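Local coordinates for protein phospholipase C-beta (PLC-beta) (Sepia officinalis, PDB 3QR0) that is a multidomain phospholipase C of the beta class, joining PH, EF-hand-like, TIM-barrel and C2 domains in one chain that holds a calcium ion, at residues Y69-R74 and Y112-L117; E354-V359 and Y398-S403; E434-L439 and K464-K469. All coordinates share one frame; numbering follows the deposited sequence. Where two conformers were deposited one is given.

Contact 1 (Y69-R74 and Y112-L117); sequences YVRDIR and YNYIDL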
# COMPACT_ATOMS: atom_id res chain seq x y z
N TYR A 69 -11.32 4.33 3.17
CA TYR A 69 -10.46 5.46 3.51
C TYR A 69 -10.33 5.70 5.02
O TYR A 69 -9.74 6.69 5.45
CB TYR A 69 -10.95 6.70 2.77
CG TYR A 69 -11.19 6.40 1.30
CD1 TYR A 69 -10.14 5.98 0.48
CD2 TYR A 69 -12.46 6.50 0.74
CE1 TYR A 69 -10.35 5.67 -0.85
CE2 TYR A 69 -12.68 6.19 -0.60
CZ TYR A 69 -11.62 5.78 -1.38
OH TYR A 69 -11.84 5.47 -2.71
N VAL A 70 -10.86 4.78 5.83
CA VAL A 70 -10.69 4.86 7.27
C VAL A 70 -9.26 4.42 7.61
O VAL A 70 -8.78 3.40 7.11
CB VAL A 70 -11.73 4.01 8.03
CG1 VAL A 70 -11.30 3.79 9.48
CG2 VAL A 70 -13.10 4.70 7.97
N ARG A 71 -8.59 5.23 8.43
CA ARG A 71 -7.18 5.03 8.74
C ARG A 71 -6.97 4.45 10.13
O ARG A 71 -6.10 3.61 10.35
CB ARG A 71 -6.43 6.36 8.63
CG ARG A 71 -6.46 6.96 7.23
CD ARG A 71 -5.68 6.12 6.25
NE ARG A 71 -5.88 6.53 4.87
CZ ARG A 71 -5.20 6.05 3.83
NH1 ARG A 71 -4.25 5.14 4.00
NH2 ARG A 71 -5.47 6.50 2.61
N ASP A 72 -7.78 4.91 11.08
CA ASP A 72 -7.71 4.38 12.42
C ASP A 72 -9.02 4.63 13.14
O ASP A 72 -9.78 5.53 12.77
CB ASP A 72 -6.55 5.02 13.18
CG ASP A 72 -5.98 4.11 14.27
OD1 ASP A 72 -6.53 3.01 14.52
OD2 ASP A 72 -4.98 4.51 14.89
N ILE A 73 -9.28 3.81 14.15
CA ILE A 73 -10.34 4.03 15.09
C ILE A 73 -9.77 3.68 16.45
O ILE A 73 -9.13 2.63 16.62
CB ILE A 73 -11.63 3.22 14.75
CG1 ILE A 73 -12.69 3.42 15.84
CG2 ILE A 73 -11.32 1.75 14.53
CD1 ILE A 73 -14.07 2.95 15.43
N ARG A 74 -9.96 4.59 17.41
CA ARG A 74 -9.34 4.48 18.73
C ARG A 74 -10.39 4.67 19.81
O ARG A 74 -11.37 5.37 19.60
CB ARG A 74 -8.28 5.56 18.90
CG ARG A 74 -7.15 5.46 17.92
CD ARG A 74 -6.40 6.76 17.76
NE ARG A 74 -5.60 6.70 16.54
CZ ARG A 74 -4.96 7.73 15.99
NH1 ARG A 74 -4.99 8.93 16.55
NH2 ARG A 74 -4.28 7.53 14.87
N TYR A 112 -8.59 10.12 2.11
CA TYR A 112 -8.21 9.55 0.82
C TYR A 112 -6.72 9.17 0.83
O TYR A 112 -6.35 8.08 0.40
CB TYR A 112 -8.50 10.56 -0.29
CG TYR A 112 -8.55 9.98 -1.68
CD1 TYR A 112 -9.46 8.98 -1.99
CD2 TYR A 112 -7.71 10.45 -2.68
CE1 TYR A 112 -9.53 8.45 -3.27
CE2 TYR A 112 -7.78 9.93 -3.97
CZ TYR A 112 -8.69 8.92 -4.25
OH TYR A 112 -8.76 8.39 -5.51
N ASN A 113 -5.90 10.11 1.30
CA ASN A 113 -4.49 9.88 1.63
C ASN A 113 -4.34 10.05 3.14
O ASN A 113 -5.25 10.54 3.80
CB ASN A 113 -3.57 10.85 0.87
CG ASN A 113 -3.73 12.31 1.32
OD1 ASN A 113 -3.28 12.69 2.40
ND2 ASN A 113 -4.34 13.12 0.48
N TYR A 114 -3.19 9.63 3.68
CA TYR A 114 -2.99 9.67 5.15
C TYR A 114 -2.37 10.96 5.70
O TYR A 114 -2.16 11.07 6.91
CB TYR A 114 -2.17 8.45 5.63
CG TYR A 114 -0.91 8.21 4.85
CD1 TYR A 114 0.20 9.05 5.01
CD2 TYR A 114 -0.82 7.16 3.95
CE1 TYR A 114 1.35 8.84 4.28
CE2 TYR A 114 0.33 6.94 3.22
CZ TYR A 114 1.41 7.78 3.39
OH TYR A 114 2.56 7.57 2.66
N ILE A 115 -2.07 11.92 4.83
CA ILE A 115 -1.55 13.21 5.26
C ILE A 115 -2.70 14.19 5.55
O ILE A 115 -2.65 14.92 6.54
CB ILE A 115 -0.60 13.83 4.21
CG1 ILE A 115 0.62 12.93 3.99
CG2 ILE A 115 -0.14 15.21 4.66
CD1 ILE A 115 1.49 12.75 5.22
N ASP A 116 -3.72 14.19 4.70
CA ASP A 116 -4.89 15.05 4.88
C ASP A 116 -6.02 14.26 5.52
O ASP A 116 -6.84 13.65 4.83
CB ASP A 116 -5.33 15.65 3.53
CG ASP A 116 -6.31 16.81 3.69
OD1 ASP A 116 -6.68 17.14 4.84
OD2 ASP A 116 -6.70 17.41 2.67
N LEU A 117 -6.06 14.28 6.85
CA LEU A 117 -7.04 13.50 7.61
C LEU A 117 -8.24 14.34 8.00
O LEU A 117 -8.13 15.55 8.22
CB LEU A 117 -6.40 12.93 8.88
CG LEU A 117 -5.23 11.97 8.71
CD1 LEU A 117 -4.63 11.66 10.08
CD2 LEU A 117 -5.66 10.70 7.98

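Contact 2 (E354-V359 and Y398-S403); sequences EIYRQV and YAIAES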
# COMPACT_ATOMS: atom_id res chain seq x y z
N GLU A 354 1.08 12.73 15.08
CA GLU A 354 0.12 11.84 14.40
C GLU A 354 0.70 11.13 13.17
O GLU A 354 0.31 9.99 12.87
CB GLU A 354 -1.15 12.62 14.02
CG GLU A 354 -2.24 11.80 13.32
CD GLU A 354 -2.77 10.63 14.15
OE1 GLU A 354 -2.92 10.76 15.39
OE2 GLU A 354 -3.07 9.57 13.55
N ILE A 355 1.61 11.79 12.46
CA ILE A 355 2.26 11.17 11.30
C ILE A 355 2.94 9.84 11.66
O ILE A 355 2.98 8.92 10.83
CB ILE A 355 3.27 12.15 10.60
CG1 ILE A 355 3.76 11.59 9.25
CG2 ILE A 355 4.45 12.45 11.51
CD1 ILE A 355 2.65 11.27 8.26
N TYR A 356 3.47 9.72 12.88
CA TYR A 356 4.06 8.45 13.32
C TYR A 356 3.04 7.32 13.36
O TYR A 356 3.33 6.20 12.94
CB TYR A 356 4.76 8.59 14.67
CG TYR A 356 6.11 9.26 14.56
CD1 TYR A 356 7.27 8.52 14.33
CD2 TYR A 356 6.23 10.64 14.66
CE1 TYR A 356 8.51 9.14 14.20
CE2 TYR A 356 7.46 11.27 14.54
CZ TYR A 356 8.59 10.52 14.31
OH TYR A 356 9.80 11.16 14.20
N ARG A 357 1.85 7.61 13.87
CA ARG A 357 0.78 6.63 13.88
C ARG A 357 0.43 6.27 12.44
O ARG A 357 0.34 5.10 12.10
CB ARG A 357 -0.46 7.16 14.62
CG ARG A 357 -0.22 7.52 16.07
CD ARG A 357 -1.51 7.83 16.81
NE ARG A 357 -1.24 8.32 18.16
CZ ARG A 357 -1.07 9.60 18.51
NH1 ARG A 357 -1.18 10.59 17.63
NH2 ARG A 357 -0.81 9.89 19.78
N GLN A 358 0.27 7.27 11.58
CA GLN A 358 -0.15 7.02 10.19
C GLN A 358 0.87 6.19 9.42
O GLN A 358 0.49 5.30 8.65
CB GLN A 358 -0.45 8.32 9.44
CG GLN A 358 -1.68 9.06 9.96
CD GLN A 358 -2.94 8.21 9.93
OE1 GLN A 358 -3.21 7.51 8.95
NE2 GLN A 358 -3.72 8.27 11.01
N VAL A 359 2.16 6.48 9.60
CA VAL A 359 3.21 5.74 8.90
C VAL A 359 3.25 4.27 9.35
O VAL A 359 3.36 3.36 8.52
CB VAL A 359 4.59 6.43 9.06
CG1 VAL A 359 5.71 5.53 8.59
CG2 VAL A 359 4.59 7.75 8.29
N TYR A 398 5.10 7.62 22.74
CA TYR A 398 3.78 7.11 23.14
C TYR A 398 2.88 6.87 21.91
O TYR A 398 2.08 5.94 21.91
CB TYR A 398 3.12 8.04 24.16
CG TYR A 398 3.59 7.76 25.57
CD1 TYR A 398 3.00 6.76 26.33
CD2 TYR A 398 4.65 8.47 26.12
CE1 TYR A 398 3.44 6.48 27.62
CE2 TYR A 398 5.10 8.20 27.42
CZ TYR A 398 4.48 7.20 28.16
OH TYR A 398 4.91 6.92 29.43
N ALA A 399 3.05 7.68 20.87
CA ALA A 399 2.37 7.46 19.58
C ALA A 399 2.86 6.18 18.91
O ALA A 399 2.05 5.36 18.45
CB ALA A 399 2.59 8.66 18.65
N ILE A 400 4.17 6.01 18.87
CA ILE A 400 4.77 4.80 18.32
C ILE A 400 4.30 3.56 19.09
O ILE A 400 3.93 2.55 18.49
CB ILE A 400 6.33 4.88 18.32
CG1 ILE A 400 6.80 5.93 17.31
CG2 ILE A 400 6.93 3.52 17.96
CD1 ILE A 400 8.26 6.31 17.44
N ALA A 401 4.30 3.65 20.42
CA ALA A 401 3.88 2.54 21.27
C ALA A 401 2.43 2.13 20.99
O ALA A 401 2.11 0.94 21.02
CB ALA A 401 4.08 2.89 22.75
N GLU A 402 1.57 3.10 20.71
CA GLU A 402 0.17 2.82 20.37
C GLU A 402 0.01 2.06 19.05
O GLU A 402 -0.73 1.08 18.98
CB GLU A 402 -0.63 4.13 20.30
CG GLU A 402 -2.11 3.94 19.96
CD GLU A 402 -2.83 5.23 19.62
OE1 GLU A 402 -2.32 6.34 19.94
OE2 GLU A 402 -3.94 5.13 19.04
N SER A 403 0.69 2.51 18.00
CA SER A 403 0.39 2.09 16.64
C SER A 403 1.34 1.04 16.06
O SER A 403 1.05 0.44 15.03
CB SER A 403 0.36 3.31 15.72
OG SER A 403 -0.57 4.27 16.21
O HOH W 1 -0.56 7.40 21.59

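Contact 3 (E434-L439 and K464-K469); sequences EAFGEL and KKILIK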
# COMPACT_ATOMS: atom_id res chain seq x y z
N GLU A 434 9.53 3.83 29.46
CA GLU A 434 8.19 4.01 29.99
C GLU A 434 7.11 3.86 28.92
O GLU A 434 6.05 3.29 29.19
CB GLU A 434 8.07 5.37 30.69
CG GLU A 434 8.89 5.43 31.98
CD GLU A 434 8.91 6.82 32.62
OE1 GLU A 434 8.28 7.75 32.08
OE2 GLU A 434 9.57 6.96 33.67
N ALA A 435 7.37 4.35 27.71
CA ALA A 435 6.40 4.27 26.62
C ALA A 435 6.27 2.86 26.05
O ALA A 435 5.16 2.39 25.80
CB ALA A 435 6.75 5.26 25.51
N PHE A 436 7.41 2.19 25.84
CA PHE A 436 7.43 0.91 25.14
C PHE A 436 7.31 -0.30 26.05
O PHE A 436 6.79 -1.33 25.62
CB PHE A 436 8.71 0.75 24.31
CG PHE A 436 8.92 1.83 23.28
CD1 PHE A 436 7.86 2.37 22.57
CD2 PHE A 436 10.20 2.30 23.01
CE1 PHE A 436 8.06 3.36 21.62
CE2 PHE A 436 10.41 3.29 22.05
CZ PHE A 436 9.35 3.82 21.36
N GLY A 437 7.82 -0.20 27.28
CA GLY A 437 7.83 -1.32 28.22
C GLY A 437 8.44 -2.58 27.62
O GLY A 437 9.57 -2.57 27.13
N GLU A 438 7.66 -3.66 27.65
CA GLU A 438 8.09 -4.98 27.16
C GLU A 438 8.43 -5.01 25.67
O GLU A 438 9.23 -5.84 25.23
CB GLU A 438 6.99 -6.01 27.43
CG GLU A 438 7.44 -7.46 27.28
CD GLU A 438 6.33 -8.44 27.54
OE1 GLU A 438 5.25 -8.31 26.92
OE2 GLU A 438 6.54 -9.36 28.34
N LEU A 439 7.83 -4.11 24.89
CA LEU A 439 8.09 -4.02 23.45
C LEU A 439 9.55 -3.70 23.12
O LEU A 439 10.05 -4.07 22.06
CB LEU A 439 7.20 -2.96 22.79
CG LEU A 439 5.68 -3.07 22.99
CD1 LEU A 439 4.99 -1.87 22.35
CD2 LEU A 439 5.16 -4.39 22.43
N LYS A 464 6.71 -8.20 17.65
CA LYS A 464 6.27 -7.29 18.71
C LYS A 464 7.43 -6.68 19.49
O LYS A 464 7.30 -6.40 20.68
CB LYS A 464 5.30 -8.01 19.67
CG LYS A 464 4.07 -8.60 18.98
CD LYS A 464 2.85 -7.72 19.14
CE LYS A 464 2.25 -7.85 20.53
NZ LYS A 464 1.51 -6.61 20.92
N LYS A 465 8.56 -6.47 18.82
CA LYS A 465 9.72 -5.82 19.43
C LYS A 465 10.12 -4.56 18.67
O LYS A 465 10.04 -4.50 17.44
CB LYS A 465 10.91 -6.77 19.53
CG LYS A 465 10.66 -8.02 20.38
CD LYS A 465 10.50 -7.68 21.85
CE LYS A 465 10.14 -8.90 22.68
NZ LYS A 465 9.71 -8.48 24.03
N ILE A 466 10.55 -3.55 19.43
CA ILE A 466 11.04 -2.29 18.90
C ILE A 466 12.54 -2.25 19.14
O ILE A 466 13.00 -2.42 20.27
CB ILE A 466 10.37 -1.09 19.60
CG1 ILE A 466 8.88 -1.02 19.23
CG2 ILE A 466 11.07 0.23 19.22
CD1 ILE A 466 8.04 -0.21 20.20
N LEU A 467 13.30 -2.08 18.06
CA LEU A 467 14.76 -2.00 18.14
C LEU A 467 15.22 -0.56 17.98
O LEU A 467 14.64 0.20 17.19
CB LEU A 467 15.42 -2.88 17.07
CG LEU A 467 15.36 -4.38 17.35
CD1 LEU A 467 14.02 -4.94 16.90
CD2 LEU A 467 16.51 -5.11 16.65
N ILE A 468 16.24 -0.20 18.74
CA ILE A 468 16.79 1.14 18.72
C ILE A 468 18.09 1.17 17.94
O ILE A 468 19.03 0.46 18.29
CB ILE A 468 17.09 1.68 20.14
CG1 ILE A 468 15.85 1.57 21.03
CG2 ILE A 468 17.56 3.13 20.06
CD1 ILE A 468 14.64 2.31 20.51
N LYS A 469 18.13 2.00 16.91
CA LYS A 469 19.34 2.27 16.15
C LYS A 469 19.89 3.62 16.60
O LYS A 469 19.31 4.67 16.31
CB LYS A 469 19.04 2.27 14.65
CG LYS A 469 20.17 2.79 13.76
CD LYS A 469 19.71 2.96 12.32
CE LYS A 469 20.61 3.90 11.53
NZ LYS A 469 20.64 5.30 12.10

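Contact 1 (Y69-R74 and Y112-L117)
Two torsion choices assemble this contact: Y112 has CG trans to the backbone N (chi1 -162°), which swings its ring back to Y69 although its CB points away, and R71 bends at chi2 (-67°), which carries its guanidinium to the Y112 carbonyl. The tyrosine side chains lie next to each other and point the same way. Y112 CD1 sits over one face of the Y69 ring, near the rim, 3.6 Å from Y69 CE1. The rings meet obliquely, their planes 54° apart. Beyond them, the Y69 hydroxyl is bonded to P757 O.

R71 NH2 approaches Y112 O at 2.9 Å, and the oxygen lies at the edge of the guanidinium, in its plane. The hydrogen bond is nonetheless weak, because the N-H points poorly at the oxygen. Stronger restraint comes from S754, whose OG is bonded to both R71 NH2 and Y112 O, while R71 NE is bonded to G111 O; together these partners limit the rotation of the group. Y114 N lies over one guanidinium face, and R71 NH1 meets the edge of the nearly perpendicular Y114 ring at CD2, 4.0 Å away. Nearer the backbone, R71 CG touches L117 CD2 at 3.9 Å.

The fold is that of a PH domain. Strand 70-75 is an outermost strand of its antiparallel sheet, pairing with strand 105-110 through a classic beta bulge in which R71 and D72 both face C109. I73 packs on helix 127-141, while R71, R74 and Y114 touch helix 354-361.

Contact 2 (E354-V359 and Y398-S403)
R357 does most of the work here, reaching from helix 354-361 to three residues of helix 393-403. Extended from CG to NE (chi2 -170°), it brings NE to E402 OE1 at 2.9 Å, a salt bridge bent to 140° at the hydrogen, with the oxygen tilted from the guanidinium plane and met from above the carboxylate plane. A399 CB packs over one guanidinium face, 3.8 Å from R357 CZ. Nearer its own backbone, R357 CG lies 3.3 Å from S403 OG. E354 OE1 accepts from R357 NH1 at 2.8 Å, so the arginine bridges two carboxylates in a salt-bridge network, and its charge probably eases their proximity. A water accepts from R357 NH2 and donates to E402 OE1 and Y398 O. On the side facing strand 366-372, Y356 CD1 meets I400 CD1 at 3.9 Å.

These helices run side by side, their segment axes 8.4 Å apart and inclined by 24°, as expected of neighbouring helices on the outside of a TIM-type barrel. Helix 393-403 belongs to the crossover between the parallel strands 366-372 and 412-418, and Y356 and I400 both rest on L367 of the first.

In the second shell, Q358 NE2 donates to E354 OE2 at 2.9 Å, meeting that oxygen's anti lone pair, and R74 is a further partner of E354. Y356 OH is bonded to the backbone O of E368, a residue of the calcium site.

Contact 3 (E434-L439 and K464-K469)
Hydrogen bonds join L439 to I466 and E438 to K465. I466 N donates to L439 O over 2.7 Å, nearly straight at 164°, while the K465 amine reaches E438 O, with NZ 2.9 Å away and tilted from the carbonyl plane. The lysine gets there by a bend at chi2 (-68°), which folds the chain back from a CB that points away overall. L439 O also receives a CA-H...O contact from K465 CA at 3.2 Å, so this carbonyl is approached by two successive residues. L439 CD2 makes a van der Waals contact with K464 O at 3.4 Å.

Apolar contacts converge on the I466 tip. Its CD1 stands over one face of the F436 ring, 3.9 Å from the centroid, in a CH-pi arrangement, and L439 CB touches the same methyl at 3.9 Å.

Helix 422-436 ends here, G437 leaving it with positive phi, within the beta-alpha-beta crossover between the adjacent parallel strands 412-418 and 466-469 of the TIM-type barrel, which continues toward strand 540-545. The contact ties the helix end to the second strand's start. F436 and I466 both pack on L414 of strand 412-418, and F436 reaches V397 and A401 of helix 393-403.

Contact 2 is the most buried of the three, whereas contacts 1 and 3 mix buried with exposed residues. Contact 1 belongs to the PH domain, the other two to the barrel's X region, yet R74 joins contact 1 to contact 2: its NH2 makes a 2.7 Å salt bridge to E354 OE2, adding a cation from another domain to the salt-bridge network of contact 2. Contacts 2 and 3 meet where helices 393-403 and 422-436 pack, A401 CB lying 3.3 Å from A435 O. The chemistry follows position: a loop carbonyl and tyrosine rings at a sheet's edge, an arginine-glutamate network between and along helices, and backbone bonds with a methyl-over-ring contact where helix meets strand.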